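Local atomic coordinates of 4-hydroxy-tetrahydrodipicolinate synthase (Thermotoga maritima, PDB entry 1O5K), a protein that probably catalyses the condensation of pyruvate with L-aspartate-beta-semialdehyde to 4-hydroxy-tetrahydrodipicolinate, a step of lysine biosynthesis. Residues V22-S34 against K268-R282. Numbering follows the deposited sequence.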
loop_
_atom_site.group_PDB
_atom_site.type_symbol
_atom_site.label_atom_id
_atom_site.label_comp_id
_atom_site.label_asym_id
_atom_site.label_seq_id
_atom_site.Cartn_x
_atom_site.Cartn_y
_atom_site.Cartn_z
ATOM N N VAL A 22 -28.676 9.044 6.153
ATOM C CA VAL A 22 -29.100 8.457 4.877
ATOM C C VAL A 22 -30.276 9.226 4.238
ATOM O O VAL A 22 -30.972 9.988 4.886
ATOM C CB VAL A 22 -29.506 6.968 4.996
ATOM C CG1 VAL A 22 -28.394 6.083 5.578
ATOM C CG2 VAL A 22 -30.776 6.834 5.820
ATOM N N THR A 23 -30.398 9.054 2.920
ATOM C CA THR A 23 -31.488 9.546 2.134
ATOM C C THR A 23 -32.385 8.336 1.804
ATOM O O THR A 23 -32.072 7.580 0.908
ATOM C CB THR A 23 -30.948 10.222 0.848
ATOM O OG1 THR A 23 -30.088 11.328 1.198
ATOM C CG2 THR A 23 -32.097 10.836 0.081
ATOM N N PRO A 24 -33.496 8.137 2.524
ATOM C CA PRO A 24 -34.360 7.021 2.194
ATOM C C PRO A 24 -35.094 7.192 0.885
ATOM O O PRO A 24 -35.473 8.310 0.511
ATOM C CB PRO A 24 -35.361 6.986 3.358
ATOM C CG PRO A 24 -34.758 7.871 4.409
ATOM C CD PRO A 24 -33.982 8.880 3.686
ATOM N N PHE A 25 -35.270 6.071 0.192
ATOM C CA PHE A 25 -36.019 5.992 -1.020
ATOM C C PHE A 25 -37.082 4.949 -0.897
ATOM O O PHE A 25 -36.922 3.955 -0.169
ATOM C CB PHE A 25 -35.141 5.590 -2.221
ATOM C CG PHE A 25 -33.924 6.495 -2.444
ATOM C CD1 PHE A 25 -32.623 5.980 -2.395
ATOM C CD2 PHE A 25 -34.082 7.850 -2.703
ATOM C CE1 PHE A 25 -31.526 6.793 -2.602
ATOM C CE2 PHE A 25 -32.982 8.656 -2.882
ATOM C CZ PHE A 25 -31.721 8.158 -2.851
ATOM N N LYS A 26 -38.167 5.178 -1.617
ATOM C CA LYS A 26 -39.225 4.163 -1.807
ATOM C C LYS A 26 -39.653 4.180 -3.266
ATOM O O LYS A 26 -39.927 5.254 -3.804
ATOM C CB LYS A 26 -40.408 4.470 -0.939
ATOM C CG LYS A 26 -41.500 3.398 -1.054
ATOM C CD LYS A 26 -42.320 3.318 0.214
ATOM C CE LYS A 26 -43.491 2.369 0.020
ATOM N NZ LYS A 26 -44.380 2.402 1.218
ATOM N N ASN A 27 -39.703 3.026 -3.926
ATOM C CA ASN A 27 -39.950 2.982 -5.360
ATOM C C ASN A 27 -39.002 3.917 -6.142
ATOM O O ASN A 27 -39.402 4.514 -7.139
ATOM C CB ASN A 27 -41.422 3.339 -5.682
ATOM C CG ASN A 27 -42.416 2.327 -5.162
ATOM O OD1 ASN A 27 -42.113 1.143 -5.115
ATOM N ND2 ASN A 27 -43.652 2.781 -4.834
ATOM N N GLY A 28 -37.780 4.068 -5.637
ATOM C CA GLY A 28 -36.777 4.913 -6.240
ATOM C C GLY A 28 -36.970 6.396 -6.040
ATOM O O GLY A 28 -36.101 7.159 -6.427
ATOM N N GLU A 29 -38.038 6.789 -5.360
ATOM C CA GLU A 29 -38.301 8.204 -5.037
ATOM C C GLU A 29 -37.862 8.558 -3.612
ATOM O O GLU A 29 -37.812 7.699 -2.761
ATOM C CB GLU A 29 -39.791 8.441 -5.213
ATOM C CG GLU A 29 -40.268 8.112 -6.622
ATOM C CD GLU A 29 -39.584 9.008 -7.652
ATOM O OE1 GLU A 29 -39.086 8.491 -8.682
ATOM O OE2 GLU A 29 -39.484 10.235 -7.387
ATOM N N LEU A 30 -37.561 9.821 -3.343
ATOM C CA LEU A 30 -37.343 10.248 -1.969
ATOM C C LEU A 30 -38.514 9.832 -1.077
ATOM O O LEU A 30 -39.696 9.958 -1.454
ATOM C CB LEU A 30 -37.288 11.750 -1.833
ATOM C CG LEU A 30 -36.154 12.575 -2.288
ATOM C CD1 LEU A 30 -36.507 14.020 -1.854
ATOM C CD2 LEU A 30 -34.847 12.112 -1.660
ATOM N N ASP A 31 -38.183 9.336 0.094
ATOM C CA ASP A 31 -39.193 8.860 1.057
ATOM C C ASP A 31 -39.109 9.738 2.304
ATOM O O ASP A 31 -38.437 9.389 3.283
ATOM C CB ASP A 31 -38.921 7.402 1.389
ATOM C CG ASP A 31 -39.909 6.813 2.386
ATOM O OD1 ASP A 31 -40.780 7.536 2.918
ATOM O OD2 ASP A 31 -39.835 5.622 2.729
ATOM N N LEU A 32 -39.751 10.906 2.253
ATOM C CA LEU A 32 -39.613 11.875 3.343
ATOM C C LEU A 32 -40.335 11.393 4.607
ATOM O O LEU A 32 -40.005 11.836 5.699
ATOM C CB LEU A 32 -40.120 13.262 2.926
ATOM C CG LEU A 32 -39.286 13.942 1.845
ATOM C CD1 LEU A 32 -39.949 15.227 1.379
ATOM C CD2 LEU A 32 -37.868 14.230 2.347
ATOM N N GLU A 33 -41.332 10.519 4.501
ATOM C CA GLU A 33 -41.990 10.055 5.736
ATOM C C GLU A 33 -41.040 9.168 6.551
ATOM O O GLU A 33 -40.903 9.332 7.763
ATOM C CB GLU A 33 -43.326 9.343 5.468
ATOM N N SER A 34 -40.339 8.260 5.896
ATOM C CA SER A 34 -39.328 7.496 6.588
ATOM C C SER A 34 -38.170 8.405 7.064
ATOM O O SER A 34 -37.666 8.240 8.159
ATOM C CB SER A 34 -38.774 6.394 5.684
ATOM O OG SER A 34 -39.761 5.386 5.485
ATOM N N LYS A 268 -28.080 1.170 5.285
ATOM C CA LYS A 268 -29.458 1.115 4.807
ATOM C C LYS A 268 -30.073 -0.246 5.114
ATOM O O LYS A 268 -31.211 -0.299 5.520
ATOM C CB LYS A 268 -29.598 1.493 3.329
ATOM C CG LYS A 268 -29.511 2.996 3.089
ATOM C CD LYS A 268 -29.867 3.396 1.679
ATOM C CE LYS A 268 -30.656 4.666 1.664
ATOM N NZ LYS A 268 -31.060 5.124 0.334
ATOM N N ALA A 269 -29.311 -1.333 4.951
ATOM C CA ALA A 269 -29.848 -2.683 5.284
ATOM C C ALA A 269 -30.166 -2.787 6.792
ATOM O O ALA A 269 -31.187 -3.316 7.176
ATOM C CB ALA A 269 -28.914 -3.794 4.809
ATOM N N ALA A 270 -29.302 -2.207 7.616
ATOM C CA ALA A 270 -29.490 -2.103 9.055
ATOM C C ALA A 270 -30.757 -1.296 9.435
ATOM O O ALA A 270 -31.588 -1.747 10.240
ATOM C CB ALA A 270 -28.210 -1.477 9.702
ATOM N N LEU A 271 -30.915 -0.111 8.848
ATOM C CA LEU A 271 -32.116 0.716 9.083
ATOM C C LEU A 271 -33.384 -0.011 8.654
ATOM O O LEU A 271 -34.453 0.067 9.328
ATOM C CB LEU A 271 -31.962 2.053 8.378
ATOM C CG LEU A 271 -30.937 2.955 9.122
ATOM C CD1 LEU A 271 -30.571 4.100 8.209
ATOM C CD2 LEU A 271 -31.504 3.479 10.385
ATOM N N ASN A 272 -33.288 -0.759 7.574
ATOM C CA ASN A 272 -34.445 -1.562 7.163
ATOM C C ASN A 272 -34.792 -2.687 8.169
ATOM O O ASN A 272 -35.990 -2.923 8.524
ATOM C CB ASN A 272 -34.196 -2.149 5.772
ATOM C CG ASN A 272 -35.317 -3.043 5.300
ATOM O OD1 ASN A 272 -35.113 -4.231 5.110
ATOM N ND2 ASN A 272 -36.504 -2.475 5.074
ATOM N N LEU A 273 -33.773 -3.410 8.625
ATOM C CA LEU A 273 -33.991 -4.455 9.627
ATOM C C LEU A 273 -34.686 -3.843 10.849
ATOM O O LEU A 273 -35.568 -4.441 11.437
ATOM C CB LEU A 273 -32.669 -5.092 10.045
ATOM C CG LEU A 273 -32.026 -6.052 9.055
ATOM C CD1 LEU A 273 -30.601 -6.387 9.480
ATOM C CD2 LEU A 273 -32.808 -7.332 8.903
ATOM N N MET A 274 -34.300 -2.613 11.184
ATOM C CA MET A 274 -34.843 -1.934 12.340
ATOM C C MET A 274 -36.237 -1.343 12.087
ATOM O O MET A 274 -36.851 -0.860 13.010
ATOM C CB MET A 274 -33.872 -0.849 12.834
ATOM C CG MET A 274 -32.643 -1.474 13.463
ATOM S SD MET A 274 -31.311 -0.239 13.716
ATOM C CE MET A 274 -31.855 0.351 15.218
ATOM N N GLY A 275 -36.696 -1.316 10.839
ATOM C CA GLY A 275 -38.065 -0.857 10.544
ATOM C C GLY A 275 -38.176 0.610 10.181
ATOM O O GLY A 275 -39.256 1.134 10.107
ATOM N N PHE A 276 -37.067 1.264 9.864
ATOM C CA PHE A 276 -37.080 2.711 9.612
ATOM C C PHE A 276 -37.276 3.087 8.141
ATOM O O PHE A 276 -37.941 4.092 7.858
ATOM C CB PHE A 276 -35.794 3.364 10.080
ATOM C CG PHE A 276 -35.736 3.671 11.530
ATOM C CD1 PHE A 276 -34.942 2.917 12.377
ATOM C CD2 PHE A 276 -36.415 4.757 12.050
ATOM C CE1 PHE A 276 -34.861 3.216 13.719
ATOM C CE2 PHE A 276 -36.338 5.052 13.407
ATOM C CZ PHE A 276 -35.557 4.277 14.231
ATOM N N ILE A 277 -36.673 2.320 7.228
ATOM C CA ILE A 277 -36.657 2.656 5.793
ATOM C C ILE A 277 -36.814 1.375 4.979
ATOM O O ILE A 277 -36.687 0.262 5.526
ATOM C CB ILE A 277 -35.356 3.372 5.408
ATOM C CG1 ILE A 277 -34.154 2.411 5.440
ATOM C CG2 ILE A 277 -35.102 4.550 6.282
ATOM C CD1 ILE A 277 -32.873 3.036 4.778
ATOM N N GLU A 278 -37.113 1.538 3.694
ATOM C CA GLU A 278 -37.002 0.463 2.730
ATOM C C GLU A 278 -35.535 0.331 2.376
ATOM O O GLU A 278 -34.756 1.285 2.515
ATOM C CB GLU A 278 -37.760 0.757 1.444
ATOM C CG GLU A 278 -39.211 1.132 1.608
ATOM C CD GLU A 278 -40.087 -0.037 1.999
ATOM O OE1 GLU A 278 -39.611 -1.184 2.104
ATOM O OE2 GLU A 278 -41.272 0.223 2.245
ATOM N N ASN A 279 -35.137 -0.877 2.003
ATOM C CA ASN A 279 -33.748 -1.171 1.706
ATOM C C ASN A 279 -33.505 -0.893 0.203
ATOM O O ASN A 279 -33.383 -1.817 -0.591
ATOM C CB ASN A 279 -33.437 -2.600 2.090
ATOM C CG ASN A 279 -31.981 -2.954 1.937
ATOM O OD1 ASN A 279 -31.608 -4.124 1.825
ATOM N ND2 ASN A 279 -31.175 -1.983 1.918
ATOM N N GLU A 280 -33.522 0.395 -0.171
ATOM C CA GLU A 280 -33.450 0.784 -1.589
ATOM C C GLU A 280 -32.307 1.762 -1.719
ATOM O O GLU A 280 -32.158 2.659 -0.876
ATOM C CB GLU A 280 -34.716 1.495 -2.049
ATOM C CG GLU A 280 -35.936 0.639 -2.241
ATOM C CD GLU A 280 -36.998 1.367 -3.034
ATOM O OE1 GLU A 280 -36.670 2.223 -3.911
ATOM O OE2 GLU A 280 -38.157 1.082 -2.774
ATOM N N LEU A 281 -31.534 1.597 -2.794
ATOM C CA LEU A 281 -30.440 2.487 -3.115
ATOM C C LEU A 281 -30.576 2.849 -4.576
ATOM O O LEU A 281 -31.336 2.241 -5.304
ATOM C CB LEU A 281 -29.082 1.806 -2.896
ATOM C CG LEU A 281 -28.832 1.510 -1.402
ATOM C CD1 LEU A 281 -29.083 0.099 -1.022
ATOM C CD2 LEU A 281 -27.477 1.994 -0.928
ATOM N N ARG A 282 -29.866 3.879 -5.000
ATOM C CA ARG A 282 -29.856 4.158 -6.439
ATOM C C ARG A 282 -28.543 3.699 -7.127
ATOM O O ARG A 282 -27.417 3.860 -6.553
ATOM C CB ARG A 282 -30.026 5.640 -6.635
ATOM C CG ARG A 282 -31.420 6.090 -6.331
ATOM C CD ARG A 282 -31.621 7.558 -6.547
ATOM N NE ARG A 282 -33.002 7.954 -6.273
ATOM C CZ ARG A 282 -33.422 9.210 -6.267
ATOM N NH1 ARG A 282 -32.584 10.208 -6.545
ATOM N NH2 ARG A 282 -34.688 9.468 -6.023
HETATM O O HOH W 1 -33.814 3.685 1.224
HETATM O O HOH W 2 -37.405 4.154 2.613
#
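K268 bends at its third torsion (chi3 141°) and brings NZ to T23 O at 2.7 Å, tilted from the carbonyl plane. The same NZ donates to E280 O and pairs with E58, so one ammonium ties three pieces of chain. L271 meets V22 tip to tip, CD1 to CG2 at 3.6 Å. After the Schellman motif at G275, I277 lays CG2 across P24 at about a right angle. Water bridges E278 N to F25 O and D31 OD2. E280 reaches the type I' turn of the 25-30 hairpin: OE2 accepts from N27 N (2.7 Å) and OE1 from G28 N (2.8 Å), both through syn lone pairs. R282, extended from CG to NE, lays its guanidinium flat on the F25 ring (planes 12° apart, centres 4.1 Å), and T23 O lies over the opposite face. R282 NH2 also bonds G28 O at 2.7 Å and bridges to E66. A leucine here would probably leave G28 O and E66 without this donor and F25 without its flat cover. The contact joins the end of helix 265-273 and the chain after it to the loop and hairpin between strand 16-20 and helix 32-44 of the TIM barrel. V22 and L271 both pack on L38.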